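Long-range contact in protein CT_858 (Chlamydia trachomatis, PDB 3DOR), which is a secreted chlamydial protease, probably a serine-type endopeptidase, whose mature form is a dimer: residues Leu361-His366 with Glu443-His448. Sequence-based numbering, arbitrary orientation.
Sequences LELPKH and EKIHPH
Leu361 and Ile445 exchange two backbone hydrogen bonds, with Leu361 N at 2.9 Å from Ile445 O, in the plane of that carbonyl, and Ile445 N at 2.8 Å from Leu361 O. Two residues on, beyond the non-hydrogen-bonded pair Glu362-Lys444, Leu363 N donates to Glu443 O in a third, slightly longer bond at 3.1 Å. A water takes over where direct pairing ends: it donates to Leu363 O and Glu443 O and accepts from Lys365 NZ, so Glu443 O receives two donors.

This is a short antiparallel strand pairing of two consecutive bridges within the peptidase family S41 region, adding strand 444-445 to strand 361-368, which also pairs with strand 507-518.

The apolar contacts gather around Ile445. Leu363 meets it at about a right angle, and its CD2 presses to 3.3 Å from Ile445 CD1, closer than two methyl groups normally come, while Leu361 CB lies 4.2 Å from Ile445 CB. Tyr350 of helix 346-354 touches both Leu363 and Ile445; Val475 of helix 468-478 packs on Leu361 and Leu363.

Charged side chains meet more loosely. A kink about the CG-CD bond of Lys444 (chi3 65°) goes with an approach of its CE to 3.3 Å from Glu362 OE2, but NZ stays 3.9 Å from that oxygen, a long salt bridge. Lys365 NZ and Glu443 OE2, 4.2 Å apart, are too distant for one, although their opposite charges probably still attract.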
# COMPACT_ATOMS: atom_id res chain seq x y z
N LEU B 361 32.94 4.38 5.58
CA LEU B 361 32.94 3.15 4.80
C LEU B 361 32.28 3.38 3.43
O LEU B 361 31.13 3.78 3.36
CB LEU B 361 32.17 2.05 5.55
CG LEU B 361 32.67 1.68 6.96
CD1 LEU B 361 31.72 0.67 7.59
CD2 LEU B 361 34.08 1.13 6.87
N GLU B 362 33.03 3.13 2.36
CA GLU B 362 32.51 3.29 1.01
C GLU B 362 31.34 2.34 0.81
O GLU B 362 31.39 1.20 1.26
CB GLU B 362 33.59 2.98 -0.02
CG GLU B 362 34.32 4.19 -0.56
CD GLU B 362 33.41 5.09 -1.38
OE1 GLU B 362 32.78 4.58 -2.32
OE2 GLU B 362 33.34 6.30 -1.07
N LEU B 363 30.29 2.81 0.14
CA LEU B 363 29.12 1.98 -0.10
C LEU B 363 28.97 1.62 -1.57
O LEU B 363 29.31 2.42 -2.44
CB LEU B 363 27.85 2.71 0.34
CG LEU B 363 27.61 2.89 1.85
CD1 LEU B 363 26.60 4.00 2.11
CD2 LEU B 363 27.13 1.57 2.42
N PRO B 364 28.48 0.41 -1.85
CA PRO B 364 28.29 0.03 -3.25
C PRO B 364 27.10 0.85 -3.77
O PRO B 364 26.18 1.17 -3.01
CB PRO B 364 27.98 -1.46 -3.16
CG PRO B 364 27.39 -1.62 -1.80
CD PRO B 364 28.26 -0.73 -0.96
N LYS B 365 27.12 1.18 -5.06
CA LYS B 365 26.05 1.97 -5.66
C LYS B 365 25.06 1.08 -6.37
O LYS B 365 25.31 -0.11 -6.55
CB LYS B 365 26.64 2.98 -6.65
CG LYS B 365 27.53 4.03 -5.99
CD LYS B 365 28.07 5.02 -7.02
CE LYS B 365 28.92 6.09 -6.35
NZ LYS B 365 30.14 5.51 -5.71
N HIS B 366 23.94 1.65 -6.79
CA HIS B 366 22.90 0.87 -7.47
C HIS B 366 22.53 1.35 -8.88
O HIS B 366 22.38 2.55 -9.10
CB HIS B 366 21.63 0.85 -6.62
CG HIS B 366 21.72 -0.04 -5.42
ND1 HIS B 366 20.85 -1.10 -5.21
CD2 HIS B 366 22.55 -0.03 -4.35
CE1 HIS B 366 21.15 -1.69 -4.07
NE2 HIS B 366 22.17 -1.06 -3.52
N GLU B 443 27.05 8.14 -0.32
CA GLU B 443 28.25 7.62 -0.95
C GLU B 443 29.00 6.74 0.03
O GLU B 443 29.66 5.77 -0.35
CB GLU B 443 29.15 8.78 -1.37
CG GLU B 443 28.49 9.68 -2.38
CD GLU B 443 29.33 9.84 -3.62
OE1 GLU B 443 30.42 10.46 -3.51
OE2 GLU B 443 28.91 9.36 -4.69
N LYS B 444 28.89 7.08 1.30
CA LYS B 444 29.58 6.31 2.31
C LYS B 444 28.90 6.42 3.65
O LYS B 444 28.12 7.33 3.90
CB LYS B 444 31.04 6.77 2.43
CG LYS B 444 31.19 8.25 2.73
CD LYS B 444 32.66 8.69 2.70
CE LYS B 444 33.25 8.56 1.31
NZ LYS B 444 34.61 9.17 1.22
N ILE B 445 29.19 5.44 4.49
CA ILE B 445 28.67 5.43 5.83
C ILE B 445 29.62 6.25 6.66
O ILE B 445 30.84 6.07 6.59
CB ILE B 445 28.59 3.99 6.39
CG1 ILE B 445 27.24 3.39 6.01
CG2 ILE B 445 28.79 4.00 7.89
CD1 ILE B 445 27.30 1.96 5.66
N HIS B 446 29.07 7.17 7.43
CA HIS B 446 29.87 8.02 8.30
C HIS B 446 29.69 7.48 9.70
O HIS B 446 28.60 7.08 10.08
CB HIS B 446 29.39 9.46 8.17
CG HIS B 446 29.56 10.01 6.79
ND1 HIS B 446 30.76 10.52 6.34
CD2 HIS B 446 28.72 10.02 5.73
CE1 HIS B 446 30.65 10.82 5.06
NE2 HIS B 446 29.42 10.52 4.67
N PRO B 447 30.78 7.43 10.48
CA PRO B 447 30.70 6.91 11.85
C PRO B 447 29.71 7.62 12.75
O PRO B 447 29.59 8.84 12.73
CB PRO B 447 32.15 7.02 12.35
CG PRO B 447 32.77 8.05 11.45
CD PRO B 447 32.15 7.81 10.12
N HIS B 448 28.97 6.82 13.52
CA HIS B 448 27.98 7.33 14.46
C HIS B 448 28.75 8.33 15.33
O HIS B 448 29.92 8.12 15.64
CB HIS B 448 27.43 6.17 15.30
CG HIS B 448 26.29 6.54 16.20
ND1 HIS B 448 26.47 7.10 17.44
CD2 HIS B 448 24.95 6.41 16.04
CE1 HIS B 448 25.30 7.29 18.01
NE2 HIS B 448 24.36 6.88 17.18
O HOH W 1 29.21 5.05 -3.06